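Local coordinates for macrophage migration inhibitory factor (Plasmodium berghei, PDB 2WKB), which belongs to the macrophage migration inhibitory factor family, small alpha/beta proteins that assemble as trimers, at residues T7-P12 with G56-R61. Numbering follows the deposited sequence.
Sequences TNISIP and GYCFVR
With its OG1 turned anti to the backbone N (chi1 -176°), Thr-7 reaches the carbonyl of Tyr-57, while Asn-8, its CG set between N and the carbonyl carbon (chi1 51°), brings OD1 to the amide of the same residue. Tyr-57 is thus held by side chains at both its backbone polar groups. Thr-7 OG1 donates to Tyr-57 O over 2.7 Å, arriving from above the carbonyl plane, 38° out of it, rather than along a lone pair. The same hydroxyl accepts from Ile-9 N at 3.1 Å, an ST turn at the end of strand 4-7; one bond is given and one received, which should hold the hydroxyl in this rotation. Tyr-57 N donates to Asn-8 OD1 at 2.9 Å, tilted moderately from the amide plane, and Asn-8 N adds a weak, long bond to Tyr-57 O. The Asn-8 side chain crosses that of Tyr-57 at about a right angle, its ND2 3.9 Å from Tyr-57 CB and bonded to the carbonyls of Leu-48 and Glu-55. Ile-9 adds apolar packing: CG1 rests 3.8 Å from Gly-56 CA, and the terminal CD1 meets Cys-58 SG at 3.9 Å. In the backbone, Thr-7 and Cys-58 form an antiparallel non-hydrogen-bonded pair, CA to CA 4.5 Å, with both side chains on one face of the sheet. The contact joins the exit of strand 4-7 to the entry of strand 58-63, the two central strands of the sheet. Cys-58 packs against Leu-84 and Leu-88 of helix 73-88; Tyr-57 stacks on Phe-50 and touches Met-39 of a neighbouring subunit, and beyond Ile-9 the chain runs on to Pro-12, the N-cap of helix 13-31.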
loop_
_atom_site.group_PDB
_atom_site.type_symbol
_atom_site.label_atom_id
_atom_site.label_comp_id
_atom_site.label_asym_id
_atom_site.label_seq_id
_atom_site.Cartn_x
_atom_site.Cartn_y
_atom_site.Cartn_z
ATOM N N THR E 7 7.540 -5.635 -5.699
ATOM C CA THR E 7 8.861 -6.215 -6.047
ATOM C C THR E 7 9.749 -5.147 -6.739
ATOM O O THR E 7 9.218 -4.279 -7.387
ATOM C CB THR E 7 8.735 -7.472 -7.009
ATOM O OG1 THR E 7 10.022 -7.991 -7.200
ATOM C CG2 THR E 7 8.026 -7.167 -8.373
ATOM N N ASN E 8 11.071 -5.268 -6.580
ATOM C CA ASN E 8 12.007 -4.402 -7.310
ATOM C C ASN E 8 12.409 -5.091 -8.639
ATOM O O ASN E 8 13.396 -4.654 -9.308
ATOM C CB ASN E 8 13.267 -4.082 -6.452
ATOM C CG ASN E 8 13.908 -5.335 -5.884
ATOM O OD1 ASN E 8 13.747 -6.408 -6.441
ATOM N ND2 ASN E 8 14.585 -5.212 -4.751
ATOM N N ILE E 9 11.806 -6.223 -8.933
ATOM C CA ILE E 9 12.129 -6.929 -10.194
ATOM C C ILE E 9 11.313 -6.388 -11.339
ATOM O O ILE E 9 10.110 -6.370 -11.307
ATOM C CB ILE E 9 12.002 -8.450 -10.050
ATOM C CG1 ILE E 9 13.058 -8.929 -9.050
ATOM C CG2 ILE E 9 12.118 -9.110 -11.485
ATOM C CD1 ILE E 9 12.906 -10.377 -8.734
ATOM N N SER E 10 11.999 -5.966 -12.414
ATOM C CA SER E 10 11.340 -5.310 -13.573
ATOM C C SER E 10 10.898 -6.311 -14.657
ATOM O O SER E 10 11.747 -7.051 -15.246
ATOM C CB SER E 10 12.405 -4.348 -14.221
ATOM O OG SER E 10 11.806 -3.679 -15.367
ATOM N N ILE E 11 9.595 -6.385 -14.939
ATOM C CA ILE E 11 9.108 -7.308 -15.981
ATOM C C ILE E 11 8.070 -6.571 -16.847
ATOM O O ILE E 11 7.383 -5.647 -16.389
ATOM C CB ILE E 11 8.438 -8.583 -15.459
ATOM C CG1 ILE E 11 7.344 -8.167 -14.475
ATOM C CG2 ILE E 11 9.493 -9.543 -14.860
ATOM C CD1 ILE E 11 6.588 -9.408 -13.916
ATOM N N PRO E 12 7.927 -7.020 -18.097
ATOM C CA PRO E 12 6.974 -6.332 -18.933
ATOM C C PRO E 12 5.538 -6.612 -18.522
ATOM O O PRO E 12 5.258 -7.630 -17.860
ATOM C CB PRO E 12 7.204 -6.926 -20.355
ATOM C CG PRO E 12 8.398 -7.861 -20.253
ATOM C CD PRO E 12 8.693 -8.096 -18.779
ATOM N N GLY E 56 17.229 -8.364 -6.194
ATOM C CA GLY E 56 15.899 -8.909 -6.551
ATOM C C GLY E 56 15.168 -9.474 -5.315
ATOM O O GLY E 56 15.711 -10.278 -4.566
ATOM N N TYR E 57 13.971 -8.960 -5.063
ATOM C CA TYR E 57 13.214 -9.364 -3.880
ATOM C C TYR E 57 11.716 -9.238 -4.228
ATOM O O TYR E 57 11.285 -8.273 -4.873
ATOM C CB TYR E 57 13.586 -8.416 -2.733
ATOM C CG TYR E 57 12.701 -8.601 -1.479
ATOM C CD1 TYR E 57 12.830 -9.702 -0.672
ATOM C CD2 TYR E 57 11.726 -7.641 -1.175
ATOM C CE1 TYR E 57 11.982 -9.840 0.497
ATOM C CE2 TYR E 57 10.886 -7.763 -0.065
ATOM C CZ TYR E 57 11.045 -8.860 0.775
ATOM O OH TYR E 57 10.211 -8.993 1.922
ATOM N N CYS E 58 10.927 -10.198 -3.752
ATOM C CA CYS E 58 9.479 -10.156 -3.920
ATOM C C CYS E 58 8.748 -10.253 -2.576
ATOM O O CYS E 58 9.033 -11.141 -1.772
ATOM C CB CYS E 58 9.015 -11.278 -4.852
ATOM S SG CYS E 58 9.830 -11.294 -6.465
ATOM N N PHE E 59 7.804 -9.344 -2.342
ATOM C CA PHE E 59 6.997 -9.370 -1.146
ATOM C C PHE E 59 5.604 -9.589 -1.685
ATOM O O PHE E 59 5.103 -8.745 -2.459
ATOM C CB PHE E 59 7.083 -8.033 -0.458
ATOM C CG PHE E 59 6.113 -7.881 0.700
ATOM C CD1 PHE E 59 5.822 -8.950 1.542
ATOM C CD2 PHE E 59 5.512 -6.668 0.961
ATOM C CE1 PHE E 59 4.969 -8.809 2.624
ATOM C CE2 PHE E 59 4.654 -6.504 2.050
ATOM C CZ PHE E 59 4.360 -7.593 2.881
ATOM N N VAL E 60 4.941 -10.699 -1.295
ATOM C CA VAL E 60 3.567 -10.919 -1.757
ATOM C C VAL E 60 2.620 -10.764 -0.549
ATOM O O VAL E 60 2.856 -11.378 0.492
ATOM C CB VAL E 60 3.381 -12.272 -2.379
ATOM C CG1 VAL E 60 1.907 -12.468 -2.932
ATOM C CG2 VAL E 60 4.364 -12.477 -3.619
ATOM N N ARG E 61 1.642 -9.883 -0.638
ATOM C CA ARG E 61 0.757 -9.674 0.494
ATOM C C ARG E 61 -0.679 -10.074 0.059
ATOM O O ARG E 61 -1.155 -9.572 -0.969
ATOM C CB ARG E 61 0.790 -8.229 0.897
ATOM C CG ARG E 61 -0.090 -7.958 2.218
ATOM C CD ARG E 61 0.284 -6.567 2.817
ATOM N NE ARG E 61 0.228 -5.481 1.842
ATOM C CZ ARG E 61 0.935 -4.355 1.925
ATOM N NH1 ARG E 61 0.804 -3.439 0.982
ATOM N NH2 ARG E 61 1.754 -4.140 2.963
#